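Local coordinates for Non-structural protein 5 (Modoc virus, PDB 2WA2) that probably methylates the viral RNA cap at guanine N7 and ribose 2'-O, using S-adenosylmethionine as the methyl donor, at residues I20-L25 / N195-D200; I74-G79 / S97-S102; V176-L181 / Q209-G214; D200-L205 / N237-N242; H227-V232 / T244-Q249. The protein carries 4 engineered substitutions. All coordinates share one frame; numbering follows the deposited sequence.

Contact 1: residues I20-L25 / N195-D200; sequences IWKRKL and NPYSCD
Tyr197 lays its hydroxyl end against Trp21 and Lys22, seating the N-terminal helix 14-27 on the Rossmann-like core of the methyltransferase. The tyrosine stands in the loop between strand 188-193 and helix 199-212, a loop shaped by an Asx motif at Asn195. The close part of the contact is gathered round the phenol oxygen. Lys22 bends at chi2 (76°) and curls its methylenes past it, with Tyr197 OH 3.7 Å from Lys22 CB and equally far from Lys22 CD. Trp21 offers the edge of its six-membered ring, CZ3 lying 3.9 Å from Tyr197 OH near the indole plane. The two aromatic side chains cross at about a right angle, and Trp21 CE3 comes no nearer to Tyr197 CE2 than 4.2 Å. No hydrogen bond joins the segments; methylenes and an indole edge meet the phenol end, groups that pack well without polar partners. The far side of the helix is different: Ile20, Arg23 and Lys24 are exposed and take no part. Lys22 sends its ammonium past the tyrosine to Glu166, as a salt bridge, and to Asn160 O. Beneath, the Tyr197 ring is turned back over its own loop (chi1 53°). Asn195 OD1, which accepts from Ser198 N at 3.1 Å and weakly from Tyr197 N, sits 3.2 Å above the centre of that ring.

Contact 2: residues I74-G79 / S97-S102; sequences IDERGG and SYYAAS
Tyr99 and Asp75 join the ends of two helices of the Rossmann-like fold, 66-76 and 95-101, which precede and follow strand 86-89. The polar link is one hydrogen bond: Tyr99 OH donates to Asp75 OD2 (2.7 Å), which receives it on its anti lone pair, the one directed away from the other carboxylate oxygen. The acceptor lies at the edge of the phenol, near its plane, while the carboxylate itself stands 81° to the ring. A tyrosine suits the place because its rigid length, with CG anti to the backbone N (chi1 -178°), carries a hydroxyl right across to the partner helix.

Electrostatics add a second acid. Glu76 is bent at chi2, which brings OE2 to 3.7 Å from Tyr99 OH, too far to count as a bond; two carboxylates so near would probably help keep the phenol protonated. Apolar contact is slight within the pair, where Asp75 CB lies 4.0 Å from Tyr99 CE2, and the ring rests instead on Leu71, Ala72 and Leu82. Its side chain is about 8 Å from the bound S-adenosylmethionine.

Local bonds, backbone and side chain, finish both helices. Gly78, with positive phi, forms a Schellman motif: Gly79 N bonds Ile74 O at 2.8 Å and Gly78 N bonds Asp75 O at 3.0 Å. Having no side chain, Gly79 can close in on Ile74. At the end of helix 95-101, Tyr99 O accepts twice, from Ser102 N and from Ser102 OG, the hydroxyl 2.7 Å from that oxygen and tilted 19° from its carbonyl plane.

Contact 3: residues V176-L181 / Q209-G214; sequences VISRWL and QARFGG. Engineered in segment 209-214: Ala210 (natural residue Arg).
The Phe212 ring is held between two methylenes. Leu181 CB sits 3.5 Å from its centroid and only 4° off the ring normal, a well-centred CH-pi contact, and Arg211 CB lies 3.6 Å above the opposite face. Arg211 then folds at chi3 (64°), so that Phe212 CZ lies 3.3 Å above the plane of the guanidinium, over its centre. At the ring's far end Phe212 CZ comes within 3.6 Å of Ser178 O, approached obliquely; nearer the ring's root Leu181 CD1 reaches Phe212 CD2 at 3.5 Å. Ser178, small enough to let ring and guanidinium come close to the helix, joins in through a water: this lies 2.8 Å from Ser178 OG and accepts from Arg211 NH1 at the same length. Ser178 OG also bonds Leu174 O, while Arg211 NH2 makes a salt bridge with Glu182. The contact pairs helix 163-183 with the last turn of helix 199-212, the two helices flanking strand 188-193 in the Rossmann-like chain order. Gly213 ends that turn with positive phi, and Gln209 NE2 reaches forward to Gly214 O. A flat ring is thus fixed by CH contacts on both faces, while the charge beside it is answered by Glu182 and a water.

Contact 4: residues D200-L205 / N237-N242; sequences DVLEAL and NNIMGN
Ile239 and Met240, in the first turn of helix 239-254, meet Leu202 and Leu205 on helix 199-212 through side-chain contacts that are all apolar, with no hydrogen bond between the segments. Leu202 CD2 does the touching on one side, 4.0 Å from Met240 CG and 4.3 Å from Ile239 CG2. One turn on, Leu205 CD1 lies 4.1 Å from the same Ile239 CG2, so this methyl is shared by both leucines. The other branch of the isoleucine, leaving beside the backbone N (chi1 -68°) and fully extended, carries CD1 to 3.8 Å from Leu205 O. A branched side chain suits the place because its two arms serve different neighbours. Met240 is exposed, its flexible chain bending at chi3 (82°).

The next shell sets the start of the helix. Asn238 is the N-cap, its OD1 taking a weak capping bond from Gly241 N at 3.2 Å. Just before it, Asn237 gives its carbonyl O to Gln209 NE2 and its OD1 to Leu216 N, tying the turn to the end of helix 199-212 and to strand 215-217. Leu205 rests further on Leu174 of helix 163-183 and Val193 of strand 188-193, and Ile239 on Leu216, so helix 239-254 begins alongside helix 199-212, over the edge strand of the sheet.

Contact 5: residues H227-V232 / T244-Q249; sequences HEMYFV and TAVSRQ
His227 and Ser247 are brought together by two torsions: the imidazole swings anti to its main-chain nitrogen (chi1 -151°), and the Ser247 hydroxyl leans back beside its own N (chi1 -59°). His227 NE2 and Ser247 OG then stand 2.7 Å apart in a hydrogen bond of 153°. The hydroxyl arrives at the edge of the imidazole, near its plane. The residue before it, Val246, lies with CG1 3.6 Å from His227 CE1 and 4.0 Å from the centroid of the His227 ring, an off-centre CH-pi contact. Its other methyl, CG2, lies 3.9 Å from Met229 CE, the methionine chain being bent so as to turn that methyl toward the helix. Branching thus lets one valine serve both histidine and methionine. Strand 229-232 is the antiparallel strand inserted between 188-193 and 215-217, the hallmark of Rossmann-fold methyltransferases, and helix 239-254 packs beside its start. His227 also meets Trp21 edge-to-face and the Tyr197 ring, so its imidazole is hemmed in by aromatic groups. Glu228, the next residue, points away from the helix and makes salt bridges with Lys70 and Lys192; with Asp155, which bonds Tyr230 OH, these are consistent with the Lys-Asp-Lys-Glu tetrad of the 2'-O-methyltransferases.

From the N terminus, contact 1 closes the longest loop, bringing helix 14-27 to the turn after strand 188-193. Contact 2 is nested inside that loop, on the opposite side of the chain's centre, and joins the helices around strand 86-89. Contact 3 opens within the same loop but closes beyond it, so contacts 1 and 3 cross. Contact 4 shares Asp200 with contact 1 and crosses contact 3, tying helix 199-212 to helix 239-254; contacts 1, 3 and 4 all use helix 199-212. Contact 5 crosses contact 4, joining strand 229-232 to helix 239-254, and touches contact 1 at His227 and Met229 and contact 2 at Tyr230 and Val232.

Contact 1: residues I20-L25 / N195-D200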
# COMPACT_ATOMS: atom_id res chain seq x y z
N ILE A 20 -5.42 19.25 6.92
CA ILE A 20 -5.44 20.47 6.10
C ILE A 20 -5.36 20.12 4.61
O ILE A 20 -6.20 20.57 3.80
CB ILE A 20 -4.31 21.45 6.49
CG1 ILE A 20 -4.56 22.01 7.90
CG2 ILE A 20 -4.20 22.60 5.44
CD1 ILE A 20 -3.29 22.79 8.46
N TRP A 21 -4.38 19.27 4.27
CA TRP A 21 -4.22 18.76 2.90
C TRP A 21 -5.52 18.15 2.41
O TRP A 21 -5.99 18.50 1.32
CB TRP A 21 -3.06 17.75 2.79
CG TRP A 21 -3.10 16.97 1.48
CD1 TRP A 21 -2.61 17.36 0.28
CD2 TRP A 21 -3.70 15.67 1.27
NE1 TRP A 21 -2.86 16.38 -0.68
CE2 TRP A 21 -3.55 15.35 -0.10
CE3 TRP A 21 -4.38 14.75 2.11
CZ2 TRP A 21 -4.02 14.14 -0.65
CZ3 TRP A 21 -4.86 13.56 1.55
CH2 TRP A 21 -4.67 13.26 0.18
N LYS A 22 -6.15 17.31 3.24
CA LYS A 22 -7.39 16.65 2.81
C LYS A 22 -8.53 17.65 2.51
O LYS A 22 -9.26 17.53 1.51
CB LYS A 22 -7.86 15.66 3.86
CG LYS A 22 -9.02 14.78 3.39
CD LYS A 22 -8.50 13.70 2.45
CE LYS A 22 -9.56 12.78 2.05
NZ LYS A 22 -9.02 11.73 1.11
N ARG A 23 -8.71 18.60 3.41
CA ARG A 23 -9.81 19.58 3.29
C ARG A 23 -9.54 20.48 2.09
O ARG A 23 -10.45 20.76 1.29
CB ARG A 23 -9.96 20.37 4.58
CG ARG A 23 -10.71 19.57 5.66
CD ARG A 23 -11.06 20.41 6.91
NE ARG A 23 -12.03 19.65 7.71
CZ ARG A 23 -12.32 19.84 9.00
NH1 ARG A 23 -11.71 20.79 9.72
NH2 ARG A 23 -13.23 19.06 9.58
N LYS A 24 -8.28 20.85 1.91
CA LYS A 24 -7.89 21.63 0.72
C LYS A 24 -8.07 20.84 -0.57
O LYS A 24 -8.58 21.35 -1.56
CB LYS A 24 -6.44 22.15 0.86
CG LYS A 24 -6.30 23.26 1.92
CD LYS A 24 -4.87 23.79 2.07
CE LYS A 24 -4.40 24.53 0.86
NZ LYS A 24 -4.78 25.93 0.94
N LEU A 25 -7.67 19.57 -0.55
CA LEU A 25 -7.87 18.71 -1.70
C LEU A 25 -9.33 18.69 -2.10
O LEU A 25 -9.63 18.82 -3.31
CB LEU A 25 -7.38 17.28 -1.41
CG LEU A 25 -7.41 16.31 -2.60
CD1 LEU A 25 -6.40 16.61 -3.71
CD2 LEU A 25 -7.33 14.85 -2.07
N ASN A 195 -4.25 6.31 4.72
CA ASN A 195 -4.21 7.55 5.49
C ASN A 195 -3.20 7.35 6.60
O ASN A 195 -3.56 6.79 7.65
CB ASN A 195 -5.59 7.84 6.10
CG ASN A 195 -5.60 9.03 7.07
OD1 ASN A 195 -4.54 9.51 7.50
ND2 ASN A 195 -6.79 9.51 7.41
N PRO A 196 -1.94 7.79 6.37
CA PRO A 196 -0.89 7.61 7.36
C PRO A 196 -0.76 8.77 8.36
O PRO A 196 0.05 8.65 9.26
CB PRO A 196 0.37 7.57 6.49
CG PRO A 196 0.07 8.54 5.40
CD PRO A 196 -1.42 8.39 5.12
N TYR A 197 -1.53 9.85 8.20
CA TYR A 197 -1.38 11.02 9.10
C TYR A 197 -2.34 11.05 10.28
O TYR A 197 -2.15 11.82 11.22
CB TYR A 197 -1.48 12.34 8.32
CG TYR A 197 -2.73 12.44 7.49
CD1 TYR A 197 -3.92 12.89 8.03
CD2 TYR A 197 -2.69 12.09 6.15
CE1 TYR A 197 -5.06 12.98 7.26
CE2 TYR A 197 -3.81 12.18 5.37
CZ TYR A 197 -4.99 12.61 5.93
OH TYR A 197 -6.10 12.67 5.13
N SER A 198 -3.34 10.20 10.25
CA SER A 198 -4.28 10.09 11.35
C SER A 198 -3.52 9.64 12.62
O SER A 198 -2.65 8.75 12.55
CB SER A 198 -5.37 9.10 10.96
OG SER A 198 -5.96 8.48 12.08
N CYS A 199 -3.83 10.25 13.76
CA CYS A 199 -3.13 9.90 14.98
C CYS A 199 -3.23 8.42 15.33
O CYS A 199 -2.21 7.82 15.67
CB CYS A 199 -3.53 10.77 16.18
SG CYS A 199 -2.49 10.31 17.64
N ASP A 200 -4.43 7.82 15.26
CA ASP A 200 -4.56 6.39 15.57
C ASP A 200 -3.72 5.50 14.65
O ASP A 200 -3.13 4.50 15.08
CB ASP A 200 -6.03 5.90 15.58
CG ASP A 200 -6.80 6.28 14.34
OD1 ASP A 200 -6.21 6.73 13.33
OD2 ASP A 200 -8.05 6.09 14.36

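Contact 2: residues I74-G79 / S97-S102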
# COMPACT_ATOMS: atom_id res chain seq x y z
N ILE A 74 9.40 0.42 -5.33
CA ILE A 74 9.70 -0.02 -3.98
C ILE A 74 10.74 -1.17 -3.99
O ILE A 74 11.64 -1.20 -3.14
CB ILE A 74 8.43 -0.48 -3.24
CG1 ILE A 74 7.43 0.70 -3.11
CG2 ILE A 74 8.78 -1.17 -1.88
CD1 ILE A 74 6.06 0.29 -2.60
N ASP A 75 10.58 -2.09 -4.94
CA ASP A 75 11.46 -3.27 -5.00
C ASP A 75 12.88 -2.85 -5.34
O ASP A 75 13.83 -3.32 -4.70
CB ASP A 75 10.94 -4.27 -6.03
CG ASP A 75 11.76 -5.54 -6.08
OD1 ASP A 75 12.40 -5.91 -5.07
OD2 ASP A 75 11.76 -6.18 -7.16
N GLU A 76 13.01 -1.97 -6.32
CA GLU A 76 14.31 -1.49 -6.79
C GLU A 76 15.01 -0.62 -5.76
O GLU A 76 16.23 -0.52 -5.76
CB GLU A 76 14.16 -0.74 -8.13
CG GLU A 76 14.32 -1.65 -9.37
CD GLU A 76 13.22 -1.51 -10.42
OE1 GLU A 76 12.96 -0.38 -10.91
OE2 GLU A 76 12.61 -2.55 -10.78
N ARG A 77 14.24 0.00 -4.88
CA ARG A 77 14.81 0.78 -3.78
C ARG A 77 15.23 -0.09 -2.61
O ARG A 77 15.80 0.43 -1.64
CB ARG A 77 13.82 1.84 -3.28
CG ARG A 77 13.39 2.85 -4.33
CD ARG A 77 14.45 3.91 -4.56
NE ARG A 77 14.45 4.49 -5.91
CZ ARG A 77 13.94 3.92 -7.01
NH1 ARG A 77 13.35 2.73 -6.96
NH2 ARG A 77 14.03 4.56 -8.16
N GLY A 78 14.95 -1.39 -2.67
CA GLY A 78 15.19 -2.29 -1.54
C GLY A 78 14.17 -2.17 -0.41
O GLY A 78 14.47 -2.52 0.73
N GLY A 79 12.97 -1.70 -0.75
CA GLY A 79 11.86 -1.60 0.21
C GLY A 79 11.33 -2.94 0.66
O GLY A 79 10.84 -3.08 1.77
N SER A 97 0.88 -9.18 -8.25
CA SER A 97 1.09 -10.62 -8.27
C SER A 97 1.93 -11.03 -9.48
O SER A 97 2.84 -11.86 -9.36
CB SER A 97 -0.26 -11.34 -8.27
OG SER A 97 -0.79 -11.32 -6.96
N TYR A 98 1.64 -10.42 -10.62
CA TYR A 98 2.38 -10.66 -11.86
C TYR A 98 3.77 -10.06 -11.75
O TYR A 98 4.74 -10.63 -12.27
CB TYR A 98 1.64 -10.09 -13.07
CG TYR A 98 0.51 -10.98 -13.52
CD1 TYR A 98 0.77 -12.23 -14.11
CD2 TYR A 98 -0.82 -10.59 -13.37
CE1 TYR A 98 -0.27 -13.07 -14.50
CE2 TYR A 98 -1.86 -11.42 -13.79
CZ TYR A 98 -1.58 -12.65 -14.34
OH TYR A 98 -2.61 -13.47 -14.73
N TYR A 99 3.89 -8.93 -11.07
CA TYR A 99 5.21 -8.40 -10.80
C TYR A 99 6.01 -9.37 -9.94
O TYR A 99 7.11 -9.77 -10.32
CB TYR A 99 5.18 -6.99 -10.19
CG TYR A 99 6.58 -6.49 -10.00
CD1 TYR A 99 7.32 -5.99 -11.08
CD2 TYR A 99 7.21 -6.60 -8.77
CE1 TYR A 99 8.65 -5.57 -10.91
CE2 TYR A 99 8.54 -6.17 -8.58
CZ TYR A 99 9.25 -5.68 -9.66
OH TYR A 99 10.55 -5.27 -9.44
N ALA A 100 5.45 -9.75 -8.78
CA ALA A 100 6.09 -10.67 -7.87
C ALA A 100 6.46 -11.98 -8.57
O ALA A 100 7.55 -12.48 -8.36
CB ALA A 100 5.18 -10.95 -6.67
N ALA A 101 5.55 -12.51 -9.38
CA ALA A 101 5.76 -13.81 -10.05
C ALA A 101 6.92 -13.82 -11.06
O ALA A 101 7.46 -14.90 -11.41
CB ALA A 101 4.46 -14.28 -10.72
N SER A 102 7.32 -12.64 -11.52
CA SER A 102 8.45 -12.52 -12.43
C SER A 102 9.82 -12.36 -11.73
O SER A 102 10.86 -12.35 -12.40
CB SER A 102 8.22 -11.38 -13.42
OG SER A 102 8.29 -10.12 -12.76

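Contact 3: residues V176-L181 / Q209-G214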
# COMPACT_ATOMS: atom_id res chain seq x y z
N VAL A 176 -5.09 -6.46 10.47
CA VAL A 176 -5.03 -7.73 9.72
C VAL A 176 -3.57 -8.11 9.41
O VAL A 176 -3.12 -9.24 9.68
CB VAL A 176 -5.87 -7.64 8.43
CG1 VAL A 176 -5.64 -8.86 7.56
CG2 VAL A 176 -7.35 -7.46 8.80
N ILE A 177 -2.83 -7.17 8.84
CA ILE A 177 -1.43 -7.39 8.50
C ILE A 177 -0.60 -7.78 9.74
O ILE A 177 0.24 -8.66 9.65
CB ILE A 177 -0.81 -6.16 7.77
CG1 ILE A 177 -1.44 -5.98 6.38
CG2 ILE A 177 0.76 -6.23 7.73
CD1 ILE A 177 -1.41 -7.21 5.44
N SER A 178 -0.86 -7.14 10.88
CA SER A 178 -0.13 -7.50 12.12
C SER A 178 -0.24 -9.00 12.45
O SER A 178 0.74 -9.61 12.89
CB SER A 178 -0.56 -6.64 13.31
OG SER A 178 -0.08 -5.32 13.09
N ARG A 179 -1.41 -9.59 12.20
CA ARG A 179 -1.60 -11.03 12.41
C ARG A 179 -0.72 -11.86 11.48
O ARG A 179 -0.11 -12.87 11.89
CB ARG A 179 -3.07 -11.42 12.23
CG ARG A 179 -3.97 -10.85 13.31
CD ARG A 179 -5.42 -11.04 12.94
NE ARG A 179 -6.27 -10.24 13.80
CZ ARG A 179 -7.36 -9.60 13.40
NH1 ARG A 179 -7.75 -9.66 12.12
NH2 ARG A 179 -8.06 -8.89 14.28
N TRP A 180 -0.63 -11.43 10.23
CA TRP A 180 0.26 -12.09 9.28
C TRP A 180 1.73 -12.00 9.69
O TRP A 180 2.47 -13.00 9.61
CB TRP A 180 0.06 -11.53 7.88
CG TRP A 180 -1.25 -12.01 7.24
CD1 TRP A 180 -2.52 -11.52 7.43
CD2 TRP A 180 -1.37 -13.11 6.33
NE1 TRP A 180 -3.43 -12.25 6.67
CE2 TRP A 180 -2.75 -13.22 5.98
CE3 TRP A 180 -0.45 -14.00 5.78
CZ2 TRP A 180 -3.22 -14.20 5.09
CZ3 TRP A 180 -0.92 -14.98 4.89
CH2 TRP A 180 -2.30 -15.06 4.56
N LEU A 181 2.16 -10.82 10.13
CA LEU A 181 3.54 -10.59 10.55
C LEU A 181 3.89 -11.35 11.83
O LEU A 181 5.02 -11.83 11.98
CB LEU A 181 3.78 -9.08 10.75
CG LEU A 181 3.60 -8.22 9.49
CD1 LEU A 181 4.12 -6.78 9.63
CD2 LEU A 181 4.15 -8.85 8.22
N GLN A 209 6.11 -1.10 13.79
CA GLN A 209 7.54 -0.91 13.60
C GLN A 209 8.33 -1.45 14.83
O GLN A 209 9.42 -2.02 14.65
CB GLN A 209 7.85 0.58 13.37
CG GLN A 209 9.34 0.84 13.13
CD GLN A 209 9.64 2.32 13.04
OE1 GLN A 209 9.28 3.09 13.93
NE2 GLN A 209 10.25 2.73 11.95
N ALA A 210 7.80 -1.21 16.04
CA ALA A 210 8.36 -1.73 17.32
C ALA A 210 8.39 -3.26 17.32
O ALA A 210 9.34 -3.87 17.82
CB ALA A 210 7.57 -1.25 18.51
N ARG A 211 7.35 -3.87 16.77
CA ARG A 211 7.22 -5.33 16.78
C ARG A 211 7.97 -6.02 15.65
O ARG A 211 8.55 -7.11 15.83
CB ARG A 211 5.72 -5.71 16.72
CG ARG A 211 4.87 -5.25 17.93
CD ARG A 211 3.37 -5.58 17.70
NE ARG A 211 3.21 -7.03 17.62
CZ ARG A 211 2.09 -7.65 17.24
NH1 ARG A 211 1.04 -6.93 16.85
NH2 ARG A 211 2.05 -8.98 17.23
N PHE A 212 7.94 -5.41 14.46
CA PHE A 212 8.34 -6.05 13.22
C PHE A 212 9.44 -5.33 12.44
O PHE A 212 9.85 -5.80 11.38
CB PHE A 212 7.09 -6.17 12.32
CG PHE A 212 5.88 -6.79 13.01
CD1 PHE A 212 5.96 -8.05 13.61
CD2 PHE A 212 4.66 -6.12 13.05
CE1 PHE A 212 4.84 -8.64 14.23
CE2 PHE A 212 3.55 -6.71 13.68
CZ PHE A 212 3.66 -7.97 14.27
N GLY A 213 9.86 -4.16 12.91
CA GLY A 213 10.85 -3.33 12.19
C GLY A 213 10.24 -2.59 11.00
O GLY A 213 9.05 -2.30 10.98
N GLY A 214 11.06 -2.29 10.00
CA GLY A 214 10.53 -1.64 8.79
C GLY A 214 10.35 -0.14 8.95
O GLY A 214 10.85 0.45 9.93
O HOH W 1 0.65 -4.42 15.69

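Contact 4: residues D200-L205 / N237-N242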
# COMPACT_ATOMS: atom_id res chain seq x y z
N ASP A 200 -4.43 7.82 15.26
CA ASP A 200 -4.56 6.39 15.57
C ASP A 200 -3.72 5.50 14.65
O ASP A 200 -3.13 4.50 15.08
CB ASP A 200 -6.03 5.90 15.58
CG ASP A 200 -6.80 6.28 14.34
OD1 ASP A 200 -6.21 6.73 13.33
OD2 ASP A 200 -8.05 6.09 14.36
N VAL A 201 -3.65 5.89 13.38
CA VAL A 201 -2.86 5.16 12.42
C VAL A 201 -1.38 5.30 12.75
O VAL A 201 -0.65 4.32 12.70
CB VAL A 201 -3.13 5.59 10.95
CG1 VAL A 201 -2.12 4.87 10.01
CG2 VAL A 201 -4.57 5.23 10.54
N LEU A 202 -0.93 6.52 13.04
CA LEU A 202 0.48 6.73 13.38
C LEU A 202 0.91 5.86 14.56
O LEU A 202 1.95 5.18 14.50
CB LEU A 202 0.77 8.22 13.65
CG LEU A 202 0.94 9.17 12.47
CD1 LEU A 202 0.86 10.64 12.98
CD2 LEU A 202 2.23 8.92 11.74
N GLU A 203 0.09 5.85 15.62
CA GLU A 203 0.37 4.98 16.78
C GLU A 203 0.38 3.49 16.44
O GLU A 203 1.24 2.74 16.92
CB GLU A 203 -0.57 5.29 17.92
CG GLU A 203 -0.32 6.69 18.44
CD GLU A 203 -1.03 7.01 19.73
OE1 GLU A 203 -2.07 6.37 20.04
OE2 GLU A 203 -0.55 7.93 20.43
N ALA A 204 -0.57 3.07 15.60
CA ALA A 204 -0.58 1.71 15.06
C ALA A 204 0.70 1.37 14.29
O ALA A 204 1.23 0.30 14.47
CB ALA A 204 -1.82 1.50 14.19
N LEU A 205 1.19 2.29 13.44
CA LEU A 205 2.39 2.05 12.66
C LEU A 205 3.63 1.99 13.55
O LEU A 205 4.50 1.17 13.31
CB LEU A 205 2.59 3.12 11.58
CG LEU A 205 1.60 3.14 10.42
CD1 LEU A 205 1.74 4.48 9.70
CD2 LEU A 205 1.89 1.95 9.49
N ASN A 237 12.99 3.67 8.94
CA ASN A 237 13.03 5.13 9.01
C ASN A 237 12.13 5.72 10.07
O ASN A 237 11.52 5.00 10.88
CB ASN A 237 12.82 5.78 7.63
CG ASN A 237 11.41 5.55 7.08
OD1 ASN A 237 10.57 4.95 7.75
ND2 ASN A 237 11.14 6.05 5.86
N ASN A 238 12.14 7.04 10.12
CA ASN A 238 11.38 7.83 11.05
C ASN A 238 9.98 8.04 10.45
O ASN A 238 9.78 8.92 9.61
CB ASN A 238 12.13 9.16 11.24
CG ASN A 238 11.35 10.17 12.03
OD1 ASN A 238 10.29 9.88 12.59
ND2 ASN A 238 11.88 11.38 12.09
N ILE A 239 9.06 7.18 10.87
CA ILE A 239 7.70 7.16 10.30
C ILE A 239 6.99 8.54 10.37
O ILE A 239 6.60 9.09 9.32
CB ILE A 239 6.87 6.03 10.94
CG1 ILE A 239 7.41 4.65 10.51
CG2 ILE A 239 5.36 6.15 10.57
CD1 ILE A 239 6.76 3.47 11.28
N MET A 240 6.86 9.09 11.58
CA MET A 240 6.10 10.34 11.82
C MET A 240 6.69 11.50 11.02
O MET A 240 5.95 12.27 10.39
CB MET A 240 6.06 10.68 13.34
CG MET A 240 5.33 9.65 14.21
SD MET A 240 5.54 9.86 16.00
CE MET A 240 4.28 11.14 16.27
N GLY A 241 8.03 11.59 11.02
CA GLY A 241 8.76 12.59 10.25
C GLY A 241 8.56 12.50 8.75
O GLY A 241 8.41 13.51 8.08
N ASN A 242 8.54 11.27 8.23
CA ASN A 242 8.30 11.04 6.83
C ASN A 242 6.89 11.44 6.46
O ASN A 242 6.67 12.04 5.41
CB ASN A 242 8.54 9.59 6.45
CG ASN A 242 9.78 9.41 5.66
OD1 ASN A 242 10.77 8.88 6.16
ND2 ASN A 242 9.76 9.90 4.41

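Contact 5: residues H227-V232 / T244-Q249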
# COMPACT_ATOMS: atom_id res chain seq x y z
N HIS A 227 -2.53 10.58 -0.15
CA HIS A 227 -1.45 10.67 0.82
C HIS A 227 -0.92 9.26 1.11
O HIS A 227 -0.20 9.08 2.09
CB HIS A 227 -1.99 11.29 2.10
CG HIS A 227 -0.98 12.05 2.90
ND1 HIS A 227 0.14 11.47 3.44
CD2 HIS A 227 -0.97 13.35 3.30
CE1 HIS A 227 0.82 12.38 4.13
NE2 HIS A 227 0.16 13.52 4.07
N GLU A 228 -1.26 8.28 0.25
CA GLU A 228 -0.83 6.86 0.48
C GLU A 228 0.68 6.76 0.69
O GLU A 228 1.48 7.39 0.00
CB GLU A 228 -1.24 5.91 -0.67
CG GLU A 228 -0.46 6.20 -1.96
CD GLU A 228 -1.05 5.54 -3.20
OE1 GLU A 228 -2.16 4.98 -3.09
OE2 GLU A 228 -0.41 5.59 -4.27
N MET A 229 1.04 5.98 1.69
CA MET A 229 2.44 5.61 1.90
C MET A 229 2.53 4.09 2.13
O MET A 229 1.50 3.41 2.28
CB MET A 229 3.02 6.42 3.07
CG MET A 229 3.08 7.92 2.74
SD MET A 229 3.56 8.95 4.14
CE MET A 229 5.31 8.47 4.36
N TYR A 230 3.74 3.54 2.10
CA TYR A 230 3.90 2.09 2.11
C TYR A 230 4.72 1.64 3.29
O TYR A 230 5.84 2.11 3.48
CB TYR A 230 4.44 1.57 0.79
CG TYR A 230 3.36 1.61 -0.27
CD1 TYR A 230 2.53 0.51 -0.47
CD2 TYR A 230 3.14 2.77 -1.01
CE1 TYR A 230 1.50 0.55 -1.43
CE2 TYR A 230 2.10 2.82 -1.97
CZ TYR A 230 1.29 1.70 -2.15
OH TYR A 230 0.24 1.74 -3.06
N PHE A 231 4.15 0.76 4.10
CA PHE A 231 4.85 0.26 5.27
C PHE A 231 5.64 -0.94 4.77
O PHE A 231 5.05 -1.94 4.32
CB PHE A 231 3.87 -0.12 6.39
CG PHE A 231 4.52 -0.73 7.61
CD1 PHE A 231 5.42 0.01 8.39
CD2 PHE A 231 4.19 -2.03 8.02
CE1 PHE A 231 6.02 -0.55 9.53
CE2 PHE A 231 4.78 -2.61 9.18
CZ PHE A 231 5.71 -1.87 9.92
N VAL A 232 6.98 -0.83 4.85
CA VAL A 232 7.87 -1.77 4.17
C VAL A 232 8.94 -2.34 5.12
O VAL A 232 9.35 -1.69 6.10
CB VAL A 232 8.54 -1.11 2.90
CG1 VAL A 232 7.51 -0.67 1.80
CG2 VAL A 232 9.41 0.09 3.30
N THR A 244 4.97 13.69 7.93
CA THR A 244 4.89 15.16 8.00
C THR A 244 5.55 15.78 6.77
O THR A 244 5.05 16.74 6.18
CB THR A 244 5.52 15.70 9.32
OG1 THR A 244 4.70 15.28 10.43
CG2 THR A 244 5.53 17.22 9.32
N ALA A 245 6.66 15.19 6.35
CA ALA A 245 7.38 15.68 5.19
C ALA A 245 6.53 15.55 3.90
O ALA A 245 6.52 16.44 3.07
CB ALA A 245 8.70 14.95 5.05
N VAL A 246 5.80 14.45 3.79
CA VAL A 246 4.88 14.24 2.68
C VAL A 246 3.72 15.25 2.75
O VAL A 246 3.38 15.86 1.72
CB VAL A 246 4.36 12.77 2.61
CG1 VAL A 246 3.29 12.61 1.50
CG2 VAL A 246 5.53 11.81 2.32
N SER A 247 3.13 15.45 3.92
CA SER A 247 2.08 16.49 4.04
C SER A 247 2.59 17.86 3.57
O SER A 247 1.92 18.54 2.80
CB SER A 247 1.51 16.59 5.47
OG SER A 247 0.94 15.35 5.88
N ARG A 248 3.78 18.25 4.03
CA ARG A 248 4.32 19.57 3.65
C ARG A 248 4.62 19.62 2.15
O ARG A 248 4.32 20.61 1.50
CB ARG A 248 5.52 19.93 4.54
CG ARG A 248 5.08 20.14 6.00
CD ARG A 248 5.89 21.23 6.74
NE ARG A 248 5.61 21.25 8.18
CZ ARG A 248 4.86 22.16 8.81
NH1 ARG A 248 4.28 23.17 8.15
NH2 ARG A 248 4.67 22.06 10.12
N GLN A 249 5.13 18.54 1.58
CA GLN A 249 5.36 18.47 0.14
C GLN A 249 4.07 18.61 -0.68
O GLN A 249 4.03 19.37 -1.64
CB GLN A 249 6.05 17.16 -0.21
CG GLN A 249 6.27 16.96 -1.68
CD GLN A 249 6.48 15.48 -2.00
OE1 GLN A 249 5.67 14.62 -1.62
NE2 GLN A 249 7.57 15.19 -2.67